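Local structure of (S)-ureidoglycine aminohydrolase (Escherichia coli, 1RC6) at residues Q74-Y86 and Q128-E140. The protein catalyses the manganese-dependent hydrolysis of (S)-ureidoglycine to (S)-ureidoglycolate and ammonia, a deamination step in allantoin degradation. Numbering follows the deposited sequence.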
# COMPACT_ATOMS: atom_id res chain seq x y z
N GLN A 74 -5.13 -16.28 11.87
CA GLN A 74 -4.33 -17.41 11.46
C GLN A 74 -2.86 -17.09 11.24
O GLN A 74 -2.01 -17.95 11.42
CB GLN A 74 -4.91 -18.00 10.19
CG GLN A 74 -4.04 -19.06 9.54
CD GLN A 74 -4.71 -19.64 8.31
OE1 GLN A 74 -5.85 -20.11 8.38
NE2 GLN A 74 -4.01 -19.62 7.18
N GLY A 75 -2.56 -15.86 10.86
CA GLY A 75 -1.17 -15.51 10.60
C GLY A 75 -1.02 -15.21 9.12
O GLY A 75 -1.13 -16.10 8.29
N PHE A 76 -0.74 -13.95 8.81
CA PHE A 76 -0.61 -13.50 7.44
C PHE A 76 0.68 -13.84 6.70
O PHE A 76 0.63 -14.38 5.58
CB PHE A 76 -0.85 -11.99 7.36
CG PHE A 76 -0.67 -11.41 5.99
CD1 PHE A 76 -1.33 -11.97 4.89
CD2 PHE A 76 0.14 -10.30 5.78
CE1 PHE A 76 -1.18 -11.43 3.61
CE2 PHE A 76 0.30 -9.75 4.51
CZ PHE A 76 -0.36 -10.32 3.42
N GLY A 77 1.83 -13.54 7.29
CA GLY A 77 3.08 -13.82 6.61
C GLY A 77 3.34 -15.13 5.85
O GLY A 77 2.51 -15.63 5.10
N GLY A 78 4.54 -15.69 6.06
CA GLY A 78 4.94 -16.92 5.41
C GLY A 78 6.46 -16.98 5.35
O GLY A 78 7.12 -15.95 5.48
N GLU A 79 7.02 -18.17 5.15
CA GLU A 79 8.48 -18.31 5.09
C GLU A 79 9.12 -17.51 3.96
O GLU A 79 8.69 -17.59 2.81
CB GLU A 79 8.88 -19.79 4.97
CG GLU A 79 8.77 -20.57 6.27
CD GLU A 79 9.61 -19.96 7.39
OE1 GLU A 79 10.85 -19.87 7.21
OE2 GLU A 79 9.04 -19.56 8.43
N GLY A 80 10.16 -16.76 4.30
CA GLY A 80 10.85 -15.95 3.30
C GLY A 80 9.98 -14.83 2.75
O GLY A 80 10.33 -14.19 1.76
N ILE A 81 8.87 -14.56 3.42
CA ILE A 81 7.94 -13.53 2.99
C ILE A 81 7.86 -12.40 4.00
O ILE A 81 7.63 -12.65 5.18
CB ILE A 81 6.54 -14.15 2.82
CG1 ILE A 81 6.55 -15.06 1.59
CG2 ILE A 81 5.49 -13.05 2.72
CD1 ILE A 81 5.26 -15.79 1.37
N GLU A 82 8.08 -11.17 3.54
CA GLU A 82 7.99 -10.00 4.43
C GLU A 82 6.63 -9.33 4.18
O GLU A 82 6.10 -9.38 3.06
CB GLU A 82 9.15 -9.02 4.16
CG GLU A 82 9.21 -8.46 2.76
CD GLU A 82 10.49 -7.65 2.50
OE1 GLU A 82 10.97 -6.95 3.42
OE2 GLU A 82 11.00 -7.70 1.36
N THR A 83 6.06 -8.71 5.21
CA THR A 83 4.75 -8.08 5.06
C THR A 83 4.70 -6.70 5.64
O THR A 83 5.56 -6.31 6.41
CB THR A 83 3.65 -8.91 5.74
OG1 THR A 83 3.90 -8.96 7.14
CG2 THR A 83 3.63 -10.32 5.18
N PHE A 84 3.66 -5.96 5.27
CA PHE A 84 3.47 -4.60 5.74
C PHE A 84 1.99 -4.27 5.82
O PHE A 84 1.24 -4.53 4.87
CB PHE A 84 4.19 -3.62 4.80
CG PHE A 84 3.91 -2.17 5.09
CD1 PHE A 84 2.78 -1.56 4.58
CD2 PHE A 84 4.77 -1.43 5.90
CE1 PHE A 84 2.50 -0.22 4.87
CE2 PHE A 84 4.51 -0.09 6.20
CZ PHE A 84 3.37 0.51 5.69
N LEU A 85 1.57 -3.69 6.93
CA LEU A 85 0.17 -3.34 7.11
C LEU A 85 0.04 -1.86 7.43
O LEU A 85 0.85 -1.30 8.16
CB LEU A 85 -0.44 -4.18 8.25
CG LEU A 85 -1.90 -3.92 8.66
CD1 LEU A 85 -2.40 -5.07 9.53
CD2 LEU A 85 -2.00 -2.61 9.40
N TYR A 86 -0.99 -1.21 6.88
CA TYR A 86 -1.23 0.20 7.13
C TYR A 86 -2.70 0.44 7.42
O TYR A 86 -3.57 0.09 6.62
CB TYR A 86 -0.80 1.03 5.93
CG TYR A 86 -1.12 2.49 6.09
CD1 TYR A 86 -0.21 3.36 6.67
CD2 TYR A 86 -2.36 3.00 5.70
CE1 TYR A 86 -0.53 4.70 6.88
CE2 TYR A 86 -2.69 4.33 5.91
CZ TYR A 86 -1.77 5.18 6.51
OH TYR A 86 -2.11 6.49 6.77
N GLN A 128 -10.56 -0.10 8.18
CA GLN A 128 -10.00 -0.41 6.87
C GLN A 128 -8.49 -0.52 6.86
O GLN A 128 -7.79 0.34 7.38
CB GLN A 128 -10.48 0.63 5.86
CG GLN A 128 -9.89 0.47 4.48
CD GLN A 128 -10.68 1.23 3.45
OE1 GLN A 128 -11.72 0.76 2.99
NE2 GLN A 128 -10.20 2.43 3.08
N ILE A 129 -7.99 -1.57 6.22
CA ILE A 129 -6.56 -1.83 6.17
C ILE A 129 -5.95 -1.99 4.76
O ILE A 129 -6.64 -2.35 3.80
CB ILE A 129 -6.28 -3.09 7.04
CG1 ILE A 129 -5.27 -2.72 8.11
CG2 ILE A 129 -5.87 -4.28 6.22
CD1 ILE A 129 -5.84 -1.70 9.10
N PHE A 130 -4.66 -1.69 4.64
CA PHE A 130 -3.93 -1.84 3.38
C PHE A 130 -2.85 -2.87 3.66
O PHE A 130 -2.04 -2.68 4.56
CB PHE A 130 -3.26 -0.54 2.96
CG PHE A 130 -2.35 -0.70 1.77
CD1 PHE A 130 -2.86 -1.01 0.52
CD2 PHE A 130 -0.97 -0.61 1.91
CE1 PHE A 130 -2.03 -1.22 -0.57
CE2 PHE A 130 -0.12 -0.82 0.84
CZ PHE A 130 -0.65 -1.12 -0.40
N LEU A 131 -2.83 -3.96 2.90
CA LEU A 131 -1.85 -5.03 3.10
C LEU A 131 -0.90 -5.18 1.95
O LEU A 131 -1.26 -4.92 0.80
CB LEU A 131 -2.55 -6.36 3.32
CG LEU A 131 -2.88 -6.69 4.78
CD1 LEU A 131 -3.57 -8.03 4.80
CD2 LEU A 131 -1.60 -6.70 5.63
N TYR A 132 0.30 -5.66 2.26
CA TYR A 132 1.33 -5.84 1.26
C TYR A 132 2.29 -6.94 1.64
O TYR A 132 2.63 -7.10 2.82
CB TYR A 132 2.10 -4.53 1.11
CG TYR A 132 3.28 -4.57 0.16
CD1 TYR A 132 4.49 -5.12 0.56
CD2 TYR A 132 3.19 -4.02 -1.12
CE1 TYR A 132 5.60 -5.11 -0.30
CE2 TYR A 132 4.29 -4.01 -1.98
CZ TYR A 132 5.49 -4.54 -1.56
OH TYR A 132 6.59 -4.47 -2.39
N LYS A 133 2.73 -7.72 0.66
CA LYS A 133 3.68 -8.79 0.92
C LYS A 133 4.53 -9.02 -0.31
O LYS A 133 4.09 -8.79 -1.42
CB LYS A 133 2.95 -10.08 1.28
CG LYS A 133 2.22 -10.74 0.11
CD LYS A 133 1.74 -12.14 0.45
CE LYS A 133 1.00 -12.76 -0.72
NZ LYS A 133 0.57 -14.15 -0.46
N ARG A 134 5.77 -9.46 -0.09
CA ARG A 134 6.69 -9.76 -1.18
C ARG A 134 7.70 -10.78 -0.67
O ARG A 134 7.80 -11.01 0.53
CB ARG A 134 7.44 -8.51 -1.66
CG ARG A 134 8.49 -8.01 -0.72
CD ARG A 134 9.22 -6.79 -1.26
NE ARG A 134 9.97 -7.08 -2.49
CZ ARG A 134 9.62 -6.61 -3.69
NH1 ARG A 134 8.55 -5.83 -3.82
NH2 ARG A 134 10.33 -6.93 -4.76
N ARG A 135 8.43 -11.40 -1.58
CA ARG A 135 9.43 -12.37 -1.19
C ARG A 135 10.73 -11.62 -0.90
O ARG A 135 11.34 -11.01 -1.79
CB ARG A 135 9.61 -13.41 -2.31
CG ARG A 135 10.56 -14.55 -1.95
CD ARG A 135 10.06 -15.86 -2.54
NE ARG A 135 9.84 -15.81 -3.98
CZ ARG A 135 9.32 -16.80 -4.71
NH1 ARG A 135 8.94 -17.93 -4.12
NH2 ARG A 135 9.16 -16.65 -6.02
N TYR A 136 11.13 -11.63 0.36
CA TYR A 136 12.34 -10.95 0.78
C TYR A 136 13.65 -11.44 0.16
O TYR A 136 13.85 -12.64 -0.04
CB TYR A 136 12.45 -11.01 2.30
CG TYR A 136 13.72 -10.41 2.83
CD1 TYR A 136 14.80 -11.21 3.18
CD2 TYR A 136 13.85 -9.03 2.95
CE1 TYR A 136 15.99 -10.65 3.64
CE2 TYR A 136 15.04 -8.45 3.40
CZ TYR A 136 16.10 -9.26 3.75
OH TYR A 136 17.27 -8.69 4.20
N VAL A 137 14.55 -10.51 -0.13
CA VAL A 137 15.83 -10.87 -0.71
C VAL A 137 16.98 -10.60 0.25
O VAL A 137 17.38 -9.45 0.48
CB VAL A 137 16.10 -10.12 -2.02
CG1 VAL A 137 17.50 -10.43 -2.50
CG2 VAL A 137 15.08 -10.54 -3.05
N PRO A 138 17.54 -11.67 0.81
CA PRO A 138 18.65 -11.57 1.76
C PRO A 138 19.95 -11.18 1.10
O PRO A 138 20.18 -11.46 -0.07
CB PRO A 138 18.69 -12.97 2.37
CG PRO A 138 18.31 -13.84 1.21
CD PRO A 138 17.14 -13.08 0.62
N VAL A 139 20.80 -10.53 1.88
CA VAL A 139 22.10 -10.09 1.44
C VAL A 139 23.10 -10.40 2.56
O VAL A 139 22.76 -10.28 3.74
CB VAL A 139 22.10 -8.57 1.15
CG1 VAL A 139 21.82 -7.81 2.42
CG2 VAL A 139 23.43 -8.14 0.57
N GLU A 140 24.31 -10.79 2.20
CA GLU A 140 25.34 -11.13 3.18
C GLU A 140 25.59 -10.02 4.20
O GLU A 140 25.82 -8.86 3.84
CB GLU A 140 26.66 -11.46 2.48
CG GLU A 140 26.57 -12.63 1.50
CD GLU A 140 26.58 -14.00 2.19
OE1 GLU A 140 25.96 -14.13 3.28
OE2 GLU A 140 27.19 -14.96 1.64
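Residues 81-86 pair with 130-135 as adjacent antiparallel strands of the N-terminal cupin beta-barrel, with Ile81 facing Arg135 and Tyr86 facing Phe130. Glu82, Phe84 and Tyr86 exchange backbone hydrogen bonds with Arg134, Tyr132 and Phe130; of these, Tyr132 N to Phe84 O is weak. Past the strand end, Tyr136 N bonds to Gly80 O (3.0 Å), a carbonyl inside the type II turn from Gly78 to Ile81.

On the face carrying Thr83, Leu85 and Leu131, the loop residue Phe76 folds back over the second strand. Leu131 CD1 sits over the face of the Phe76 ring, 4.2 Å from the centroid of that ring, a CH-pi contact, while Leu131 CD2 packs on Leu85 CB. Farther along, Leu85 CD2 meets Ile129 CG1 at 3.5 Å.

On the other face Glu82 and Arg134 run side by side. Glu82 OE2 rests on the aliphatic Arg134 CG and stays 4.0 Å from Arg134 NE, too far for a salt bridge; Glu82 OE1 bonds to Tyr110. With its chain bent at chi3 (-63°), Arg134 directs NH1 to Tyr132 OH (2.8 Å), nearly in the guanidinium plane, and NH2 to Ser58. Trimming Arg134 to alanine is likely to leave Tyr132 OH without this donor and Glu82 without the positive charge beside it. The Tyr132 side chain lies about 7 Å from that of Lys253, a probable substrate-binding residue.

Strand 60-67 flanks 128-135 and strand 107-111 flanks 81-86, while Met179 and Met181 of strand 179-186 pack on the Glu82, Phe84 and Tyr132 face.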